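Local coordinates for pectate lyase 47 (Bacillus sp. TS-47, PDB 1VBL), which is a thermostable, calcium-binding pectate lyase of polysaccharide lyase family 1 that cleaves pectate by an eliminative reaction, at residues D81-P86 / D170-W175; D124-Y129 / S187-I192. All coordinates share one frame; numbering follows the deposited sequence.

Contact 1: D81-P86 / D170-W175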
ATOM      1  N   ASP A  81       5.109 -24.422  -8.873  1.00 20.62           N
ATOM      2  CA  ASP A  81       6.036 -25.471  -9.285  1.00 21.78           C
ATOM      3  C   ASP A  81       7.265 -24.885  -9.982  1.00 20.65           C
ATOM      4  O   ASP A  81       8.376 -25.408  -9.857  1.00 17.71           O
ATOM      5  CB  ASP A  81       5.322 -26.470 -10.204  1.00 24.41           C
ATOM      6  CG  ASP A  81       4.795 -25.831 -11.483  1.00 29.43           C
ATOM      7  OD1 ASP A  81       4.215 -24.725 -11.417  1.00 31.18           O
ATOM      8  OD2 ASP A  81       4.948 -26.447 -12.562  1.00 32.22           O
ATOM      9  N   PHE A  82       7.056 -23.790 -10.705  1.00 17.53           N
ATOM     10  CA  PHE A  82       8.126 -23.108 -11.425  1.00 16.80           C
ATOM     11  C   PHE A  82       9.146 -22.530 -10.443  1.00 15.76           C
ATOM     12  O   PHE A  82      10.354 -22.559 -10.686  1.00 14.80           O
ATOM     13  CB  PHE A  82       7.520 -21.982 -12.273  1.00 17.41           C
ATOM     14  CG  PHE A  82       8.530 -21.153 -13.011  1.00 18.63           C
ATOM     15  CD1 PHE A  82       8.964 -21.523 -14.280  1.00 19.99           C
ATOM     16  CD2 PHE A  82       9.028 -19.982 -12.446  1.00 19.19           C
ATOM     17  CE1 PHE A  82       9.882 -20.736 -14.982  1.00 20.03           C
ATOM     18  CE2 PHE A  82       9.945 -19.189 -13.136  1.00 18.90           C
ATOM     19  CZ  PHE A  82      10.372 -19.565 -14.406  1.00 20.13           C
ATOM     20  N   TYR A  83       8.651 -22.015  -9.324  1.00 15.50           N
ATOM     21  CA  TYR A  83       9.514 -21.401  -8.319  1.00 16.15           C
ATOM     22  C   TYR A  83      10.046 -22.332  -7.238  1.00 15.66           C
ATOM     23  O   TYR A  83      11.070 -22.043  -6.621  1.00 14.60           O
ATOM     24  CB  TYR A  83       8.768 -20.270  -7.614  1.00 15.03           C
ATOM     25  CG  TYR A  83       8.247 -19.182  -8.519  1.00 13.82           C
ATOM     26  CD1 TYR A  83       6.875 -19.005  -8.707  1.00 12.85           C
ATOM     27  CD2 TYR A  83       9.118 -18.291  -9.141  1.00 13.35           C
ATOM     28  CE1 TYR A  83       6.386 -17.960  -9.485  1.00 13.54           C
ATOM     29  CE2 TYR A  83       8.638 -17.242  -9.922  1.00 13.71           C
ATOM     30  CZ  TYR A  83       7.273 -17.083 -10.086  1.00 13.02           C
ATOM     31  OH  TYR A  83       6.793 -16.039 -10.835  1.00 16.81           O
ATOM     32  N   LYS A  84       9.345 -23.438  -7.008  1.00 16.35           N
ATOM     33  CA  LYS A  84       9.698 -24.376  -5.949  1.00 17.48           C
ATOM     34  C   LYS A  84      11.117 -24.943  -5.935  1.00 17.67           C
ATOM     35  O   LYS A  84      11.593 -25.512  -6.921  1.00 17.25           O
ATOM     36  CB  LYS A  84       8.692 -25.534  -5.933  1.00 20.73           C
ATOM     37  CG  LYS A  84       8.746 -26.376  -4.664  1.00 24.96           C
ATOM     38  CD  LYS A  84       7.730 -27.512  -4.681  1.00 29.26           C
ATOM     39  CE  LYS A  84       8.181 -28.671  -5.561  1.00 30.39           C
ATOM     40  NZ  LYS A  84       9.462 -29.274  -5.079  1.00 32.11           N
ATOM     41  N   ASP A  85      11.780 -24.779  -4.794  1.00 16.15           N
ATOM     42  CA  ASP A  85      13.133 -25.294  -4.594  1.00 17.24           C
ATOM     43  C   ASP A  85      13.020 -26.824  -4.546  1.00 16.01           C
ATOM     44  O   ASP A  85      12.025 -27.362  -4.061  1.00 15.89           O
ATOM     45  CB  ASP A  85      13.690 -24.775  -3.262  1.00 17.43           C
ATOM     46  CG  ASP A  85      15.112 -25.234  -2.998  1.00 17.48           C
ATOM     47  OD1 ASP A  85      16.057 -24.582  -3.496  1.00 16.62           O
ATOM     48  OD2 ASP A  85      15.283 -26.252  -2.292  1.00 15.09           O
ATOM     49  N   PRO A  86      14.038 -27.541  -5.043  1.00 17.90           N
ATOM     50  CA  PRO A  86      14.025 -29.011  -5.043  1.00 18.45           C
ATOM     51  C   PRO A  86      13.871 -29.604  -3.639  1.00 18.36           C
ATOM     52  O   PRO A  86      13.377 -30.721  -3.473  1.00 19.10           O
ATOM     53  CB  PRO A  86      15.380 -29.375  -5.652  1.00 18.35           C
ATOM     54  CG  PRO A  86      15.730 -28.180  -6.476  1.00 22.43           C
ATOM     55  CD  PRO A  86      15.287 -27.027  -5.626  1.00 18.33           C
ATOM     56  N   ASP A 170       1.969 -14.290  -2.607  1.00 15.15           N
ATOM     57  CA  ASP A 170       3.260 -14.846  -2.210  1.00 14.67           C
ATOM     58  C   ASP A 170       3.020 -16.355  -2.097  1.00 14.28           C
ATOM     59  O   ASP A 170       2.305 -16.801  -1.201  1.00 11.67           O
ATOM     60  CB  ASP A 170       3.677 -14.288  -0.845  1.00 15.76           C
ATOM     61  CG  ASP A 170       5.096 -14.678  -0.457  1.00 17.10           C
ATOM     62  OD1 ASP A 170       5.549 -15.774  -0.853  1.00 13.81           O
ATOM     63  OD2 ASP A 170       5.753 -13.891   0.258  1.00 15.31           O
ATOM     64  N   TYR A 171       3.609 -17.132  -3.001  1.00 12.84           N
ATOM     65  CA  TYR A 171       3.422 -18.587  -2.994  1.00 14.73           C
ATOM     66  C   TYR A 171       4.131 -19.305  -1.854  1.00 14.97           C
ATOM     67  O   TYR A 171       3.853 -20.479  -1.579  1.00 15.54           O
ATOM     68  CB  TYR A 171       3.903 -19.204  -4.310  1.00 14.10           C
ATOM     69  CG  TYR A 171       3.119 -18.809  -5.542  1.00 18.68           C
ATOM     70  CD1 TYR A 171       1.748 -18.562  -5.477  1.00 21.87           C
ATOM     71  CD2 TYR A 171       3.737 -18.751  -6.787  1.00 19.79           C
ATOM     72  CE1 TYR A 171       1.013 -18.272  -6.628  1.00 24.81           C
ATOM     73  CE2 TYR A 171       3.013 -18.466  -7.942  1.00 23.51           C
ATOM     74  CZ  TYR A 171       1.654 -18.229  -7.855  1.00 23.98           C
ATOM     75  OH  TYR A 171       0.936 -17.963  -8.996  1.00 27.15           O
ATOM     76  N   PHE A 172       5.049 -18.612  -1.192  1.00 14.21           N
ATOM     77  CA  PHE A 172       5.800 -19.225  -0.106  1.00 14.20           C
ATOM     78  C   PHE A 172       5.849 -18.339   1.130  1.00 14.95           C
ATOM     79  O   PHE A 172       6.916 -17.894   1.547  1.00 14.54           O
ATOM     80  CB  PHE A 172       7.210 -19.547  -0.596  1.00 14.40           C
ATOM     81  CG  PHE A 172       7.224 -20.337  -1.873  1.00 13.61           C
ATOM     82  CD1 PHE A 172       6.958 -21.704  -1.863  1.00 13.00           C
ATOM     83  CD2 PHE A 172       7.421 -19.700  -3.093  1.00 13.57           C
ATOM     84  CE1 PHE A 172       6.884 -22.427  -3.053  1.00 13.90           C
ATOM     85  CE2 PHE A 172       7.348 -20.414  -4.290  1.00 13.78           C
ATOM     86  CZ  PHE A 172       7.077 -21.780  -4.268  1.00 14.40           C
ATOM     87  N   PRO A 173       4.680 -18.078   1.735  1.00 15.42           N
ATOM     88  CA  PRO A 173       4.583 -17.243   2.933  1.00 16.48           C
ATOM     89  C   PRO A 173       5.409 -17.840   4.059  1.00 17.53           C
ATOM     90  O   PRO A 173       5.541 -19.058   4.169  1.00 16.62           O
ATOM     91  CB  PRO A 173       3.093 -17.279   3.270  1.00 15.55           C
ATOM     92  CG  PRO A 173       2.439 -17.568   1.963  1.00 19.17           C
ATOM     93  CD  PRO A 173       3.356 -18.597   1.357  1.00 16.35           C
ATOM     94  N   GLU A 174       5.951 -16.970   4.897  1.00 18.57           N
ATOM     95  CA  GLU A 174       6.746 -17.387   6.036  1.00 20.43           C
ATOM     96  C   GLU A 174       5.828 -17.618   7.233  1.00 19.63           C
ATOM     97  O   GLU A 174       4.919 -16.829   7.486  1.00 20.23           O
ATOM     98  CB  GLU A 174       7.759 -16.293   6.370  1.00 22.04           C
ATOM     99  CG  GLU A 174       8.392 -16.403   7.739  1.00 26.37           C
ATOM    100  CD  GLU A 174       9.083 -15.115   8.146  1.00 31.29           C
ATOM    101  OE1 GLU A 174      10.076 -14.736   7.492  1.00 34.25           O
ATOM    102  OE2 GLU A 174       8.625 -14.475   9.116  1.00 34.89           O
ATOM    103  N   TRP A 175       6.047 -18.709   7.956  1.00 18.72           N
ATOM    104  CA  TRP A 175       5.247 -18.975   9.145  1.00 17.96           C
ATOM    105  C   TRP A 175       6.024 -18.449  10.342  1.00 17.77           C
ATOM    106  O   TRP A 175       7.202 -18.757  10.505  1.00 17.92           O
ATOM    107  CB  TRP A 175       4.991 -20.474   9.333  1.00 18.22           C
ATOM    108  CG  TRP A 175       4.465 -20.804  10.710  1.00 18.54           C
ATOM    109  CD1 TRP A 175       5.104 -21.520  11.687  1.00 20.52           C
ATOM    110  CD2 TRP A 175       3.208 -20.399  11.269  1.00 20.26           C
ATOM    111  NE1 TRP A 175       4.323 -21.583  12.819  1.00 19.50           N
ATOM    112  CE2 TRP A 175       3.155 -20.903  12.590  1.00 21.76           C
ATOM    113  CE3 TRP A 175       2.124 -19.657  10.783  1.00 20.57           C
ATOM    114  CZ2 TRP A 175       2.057 -20.688  13.430  1.00 22.19           C
ATOM    115  CZ3 TRP A 175       1.031 -19.444  11.621  1.00 22.56           C
ATOM    116  CH2 TRP A 175       1.009 -19.958  12.930  1.00 21.65           C
TER
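Tyr83 meets Phe172 and Tyr171 with two different parts of its side chain. Tyr83 CB abuts the rim of the Phe172 ring, close to that ring's plane and 3.6 Å from Phe172 CE2. The CD1-CE1 side of the Tyr83 ring runs beside the CD2-CE2 side of the Tyr171 ring, and Tyr83 CD1 comes within 3.7 Å of Tyr171 CD2. The two tyrosines meet rim to rim, with neither over the other's face: their planes are turned by 48° and their centroids lie 6.0 Å apart. Tyr83 CG stands beside the backbone N (chi1 -57°), which brings the ring against Tyr171; Phe82 CD2 lies over one face of the Tyr83 ring, toward its rim. Tyr171 CB packs in turn on a face of Phe172, and Phe172 CZ reaches the backbone N of Lys84 at 3.9 Å. Within 170-175 an Asx turn, closed by the 2.9 Å bond from Phe172 N to Asp170 OD1, shapes the loop. The contact joins the short helix 80-83 to the loop before strand 174-176, away from the calcium site. Replacing Tyr83 by an alanine would probably leave the rim of Tyr171 without its aromatic neighbour and open a gap beside it. Helix 110-126 backs the cluster through Ile126 and Ser118. Between the segments the contact is apolar, while hydrogen bonds to surrounding residues, such as Tyr171 OH to Asn70, hold the loop.

Contact 2: D124-Y129 / S187-I192; sequences DRIMVY and SEYDSI. With CA (calcium ion), chain B.
Tyr189, Met127 and Ile126 form the buried heart of this contact. Ile126 CD1 sits over one face of the Tyr189 ring, 3.8 Å from its centroid and 18° off the normal, a CH-pi contact; Glu188 CB lies over the opposite face. The methyl gets there because CG1 is placed between the backbone N and the carbonyl carbon (chi1 73°), with CD1 extended beyond it. Met127 approaches the same ring obliquely: its CG is 3.7 Å from Tyr189 CD1, and its SD makes a Met-aromatic contact 4.9 Å from the ring centroid. In the right-handed parallel beta-helix of this lyase family, the end of helix 110-126 and the start of strand 127-129 thus pack on the loop leading into strand 192-195; both strands belong to one parallel sheet. The bent Met127 chain carries CE to within 3.4 Å of the carbonyl O of Asp190. Asp190 CB points away from 124-129, and the carboxylate grips the calcium ion with OD1 and OD2, each 2.6 Å from the metal. Three waters, Asp229 and Asp233 also bind the ion; besides its metal bond, Asp190 OD1 accepts a hydrogen bond from the backbone N of Gly230.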
ATOM      1  N   ASP A 124      12.488 -12.239  -7.114  1.00 14.76           N
ATOM      2  CA  ASP A 124      13.340 -11.730  -8.181  1.00 15.90           C
ATOM      3  C   ASP A 124      12.623 -11.623  -9.527  1.00 15.55           C
ATOM      4  O   ASP A 124      13.062 -10.882 -10.403  1.00 15.93           O
ATOM      5  CB  ASP A 124      14.593 -12.604  -8.335  1.00 16.39           C
ATOM      6  CG  ASP A 124      15.558 -12.458  -7.168  1.00 20.44           C
ATOM      7  OD1 ASP A 124      15.445 -11.471  -6.411  1.00 20.46           O
ATOM      8  OD2 ASP A 124      16.440 -13.329  -7.014  1.00 23.42           O
ATOM      9  N   ARG A 125      11.522 -12.350  -9.695  1.00 15.24           N
ATOM     10  CA  ARG A 125      10.790 -12.305 -10.959  1.00 15.10           C
ATOM     11  C   ARG A 125       9.569 -11.387 -11.001  1.00 14.67           C
ATOM     12  O   ARG A 125       9.349 -10.705 -12.004  1.00 14.25           O
ATOM     13  CB  ARG A 125      10.349 -13.713 -11.380  1.00 16.29           C
ATOM     14  CG  ARG A 125       9.430 -13.741 -12.609  1.00 18.71           C
ATOM     15  CD  ARG A 125       9.352 -15.138 -13.227  1.00 18.58           C
ATOM     16  NE  ARG A 125      10.639 -15.544 -13.791  1.00 18.59           N
ATOM     17  CZ  ARG A 125      11.067 -15.215 -15.007  1.00 20.20           C
ATOM     18  NH1 ARG A 125      10.313 -14.479 -15.812  1.00 20.15           N
ATOM     19  NH2 ARG A 125      12.268 -15.604 -15.409  1.00 21.41           N
ATOM     20  N   ILE A 126       8.785 -11.367  -9.927  1.00 14.13           N
ATOM     21  CA  ILE A 126       7.562 -10.566  -9.905  1.00 13.13           C
ATOM     22  C   ILE A 126       7.639  -9.141  -9.362  1.00 14.68           C
ATOM     23  O   ILE A 126       6.734  -8.345  -9.612  1.00 14.36           O
ATOM     24  CB  ILE A 126       6.429 -11.304  -9.158  1.00 13.78           C
ATOM     25  CG1 ILE A 126       6.694 -11.312  -7.652  1.00 12.98           C
ATOM     26  CG2 ILE A 126       6.316 -12.740  -9.690  1.00 14.20           C
ATOM     27  CD1 ILE A 126       5.574 -11.952  -6.847  1.00 16.04           C
ATOM     28  N   MET A 127       8.685  -8.814  -8.609  1.00 13.90           N
ATOM     29  CA  MET A 127       8.812  -7.453  -8.094  1.00 14.33           C
ATOM     30  C   MET A 127       9.673  -6.677  -9.081  1.00 14.48           C
ATOM     31  O   MET A 127      10.882  -6.904  -9.193  1.00 14.02           O
ATOM     32  CB  MET A 127       9.436  -7.447  -6.697  1.00 15.00           C
ATOM     33  CG  MET A 127       8.549  -8.087  -5.628  1.00 14.62           C
ATOM     34  SD  MET A 127       6.803  -7.543  -5.696  1.00 18.29           S
ATOM     35  CE  MET A 127       6.985  -5.820  -5.310  1.00 14.69           C
ATOM     36  N   VAL A 128       9.027  -5.773  -9.808  1.00 14.83           N
ATOM     37  CA  VAL A 128       9.678  -4.967 -10.836  1.00 14.47           C
ATOM     38  C   VAL A 128      10.273  -3.671 -10.295  1.00 15.25           C
ATOM     39  O   VAL A 128       9.564  -2.845  -9.717  1.00 15.62           O
ATOM     40  CB  VAL A 128       8.664  -4.623 -11.961  1.00 15.35           C
ATOM     41  CG1 VAL A 128       9.329  -3.803 -13.050  1.00 14.32           C
ATOM     42  CG2 VAL A 128       8.084  -5.907 -12.542  1.00 14.07           C
ATOM     43  N   TYR A 129      11.578  -3.496 -10.490  1.00 13.00           N
ATOM     44  CA  TYR A 129      12.261  -2.286 -10.038  1.00 13.80           C
ATOM     45  C   TYR A 129      11.936  -1.108 -10.951  1.00 14.07           C
ATOM     46  O   TYR A 129      11.853  -1.263 -12.174  1.00 12.58           O
ATOM     47  CB  TYR A 129      13.777  -2.497 -10.033  1.00 13.85           C
ATOM     48  CG  TYR A 129      14.296  -3.252  -8.837  1.00 16.30           C
ATOM     49  CD1 TYR A 129      14.426  -2.629  -7.596  1.00 18.00           C
ATOM     50  CD2 TYR A 129      14.661  -4.593  -8.943  1.00 16.63           C
ATOM     51  CE1 TYR A 129      14.912  -3.323  -6.491  1.00 19.76           C
ATOM     52  CE2 TYR A 129      15.144  -5.295  -7.847  1.00 20.14           C
ATOM     53  CZ  TYR A 129      15.266  -4.655  -6.626  1.00 21.21           C
ATOM     54  OH  TYR A 129      15.734  -5.356  -5.541  1.00 21.65           O
ATOM     55  N   SER A 187       3.514 -12.569   4.302  1.00 17.85           N
ATOM     56  CA  SER A 187       4.024 -12.512   2.944  1.00 17.28           C
ATOM     57  C   SER A 187       4.867 -11.273   2.702  1.00 17.78           C
ATOM     58  O   SER A 187       4.850 -10.332   3.490  1.00 17.54           O
ATOM     59  CB  SER A 187       2.867 -12.585   1.955  1.00 16.98           C
ATOM     60  OG  SER A 187       2.294 -13.878   1.990  1.00 18.64           O
ATOM     61  N   GLU A 188       5.585 -11.281   1.587  1.00 18.30           N
ATOM     62  CA  GLU A 188       6.510 -10.210   1.242  1.00 19.78           C
ATOM     63  C   GLU A 188       6.108  -9.206   0.164  1.00 17.77           C
ATOM     64  O   GLU A 188       6.593  -8.078   0.159  1.00 17.91           O
ATOM     65  CB  GLU A 188       7.839 -10.856   0.832  1.00 23.45           C
ATOM     66  CG  GLU A 188       8.828  -9.940   0.129  1.00 29.19           C
ATOM     67  CD  GLU A 188       9.883  -9.387   1.061  1.00 32.72           C
ATOM     68  OE1 GLU A 188      10.711  -8.575   0.599  1.00 34.56           O
ATOM     69  OE2 GLU A 188       9.891  -9.769   2.252  1.00 35.15           O
ATOM     70  N   TYR A 189       5.215  -9.598  -0.736  1.00 15.43           N
ATOM     71  CA  TYR A 189       4.875  -8.734  -1.858  1.00 13.86           C
ATOM     72  C   TYR A 189       3.732  -7.737  -1.738  1.00 14.30           C
ATOM     73  O   TYR A 189       2.633  -8.072  -1.292  1.00 11.81           O
ATOM     74  CB  TYR A 189       4.660  -9.615  -3.097  1.00 12.36           C
ATOM     75  CG  TYR A 189       5.701 -10.714  -3.210  1.00 13.08           C
ATOM     76  CD1 TYR A 189       7.065 -10.409  -3.201  1.00 14.91           C
ATOM     77  CD2 TYR A 189       5.327 -12.059  -3.258  1.00 14.80           C
ATOM     78  CE1 TYR A 189       8.034 -11.416  -3.226  1.00 13.50           C
ATOM     79  CE2 TYR A 189       6.291 -13.078  -3.283  1.00 13.39           C
ATOM     80  CZ  TYR A 189       7.641 -12.746  -3.263  1.00 13.84           C
ATOM     81  OH  TYR A 189       8.600 -13.738  -3.256  1.00 15.14           O
ATOM     82  N   ASP A 190       4.019  -6.505  -2.159  1.00 13.83           N
ATOM     83  CA  ASP A 190       3.044  -5.414  -2.172  1.00 13.38           C
ATOM     84  C   ASP A 190       2.849  -5.020  -3.631  1.00 12.00           C
ATOM     85  O   ASP A 190       3.729  -5.258  -4.458  1.00 11.99           O
ATOM     86  CB  ASP A 190       3.578  -4.181  -1.447  1.00 13.44           C
ATOM     87  CG  ASP A 190       4.261  -4.516  -0.158  1.00 13.65           C
ATOM     88  OD1 ASP A 190       3.676  -5.272   0.644  1.00 12.00           O
ATOM     89  OD2 ASP A 190       5.384  -4.013   0.057  1.00 14.75           O
ATOM     90  N   SER A 191       1.720  -4.394  -3.952  1.00 11.72           N
ATOM     91  CA  SER A 191       1.496  -3.956  -5.326  1.00 10.25           C
ATOM     92  C   SER A 191       2.497  -2.841  -5.622  1.00 10.49           C
ATOM     93  O   SER A 191       3.035  -2.744  -6.724  1.00 10.76           O
ATOM     94  CB  SER A 191       0.060  -3.454  -5.503  1.00 10.71           C
ATOM     95  OG  SER A 191      -0.846  -4.547  -5.501  1.00 11.43           O
ATOM     96  N   ILE A 192       2.740  -2.001  -4.621  1.00  9.88           N
ATOM     97  CA  ILE A 192       3.702  -0.912  -4.736  1.00 11.40           C
ATOM     98  C   ILE A 192       4.438  -0.792  -3.413  1.00 11.63           C
ATOM     99  O   ILE A 192       3.823  -0.609  -2.361  1.00 11.58           O
ATOM    100  CB  ILE A 192       3.029   0.448  -5.056  1.00 12.59           C
ATOM    101  CG1 ILE A 192       2.413   0.409  -6.456  1.00 12.41           C
ATOM    102  CG2 ILE A 192       4.065   1.572  -4.970  1.00 14.58           C
ATOM    103  CD1 ILE A 192       1.786   1.725  -6.896  1.00 13.05           C
TER
HETATM  104 CA    CA B 417       5.308  -4.645   2.624  1.00 25.80          CA
HETATM  105  O   HOH W   1       6.511  -6.576   1.886  1.00 24.75           O
HETATM  106  O   HOH W   2       7.216  -2.861   2.804  1.00 23.80           O
HETATM  107  O   HOH W   3       5.783  -5.159   5.039  1.00 24.97           O

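Contact 2 is wholly buried, its centre about 12 Å from that of the chain, against about 23 Å for contact 1, where Lys84 is exposed. Helix 110-126 ties them together: its end supplies Ile126 to contact 2, and Ile126 CG2 also packs on Tyr83 OH of contact 1 at 3.5 Å. Asp170 makes a second join, with its OD2 2.9 Å from Glu188 N in a probable hydrogen bond and its CG packed against Tyr189. Both interfaces are largely apolar, but contact 1 sets aromatic rims and a CB together between a short outer helix and a loop, while contact 2 sets aliphatic and sulfur groups on a ring whose neighbour in sequence binds calcium.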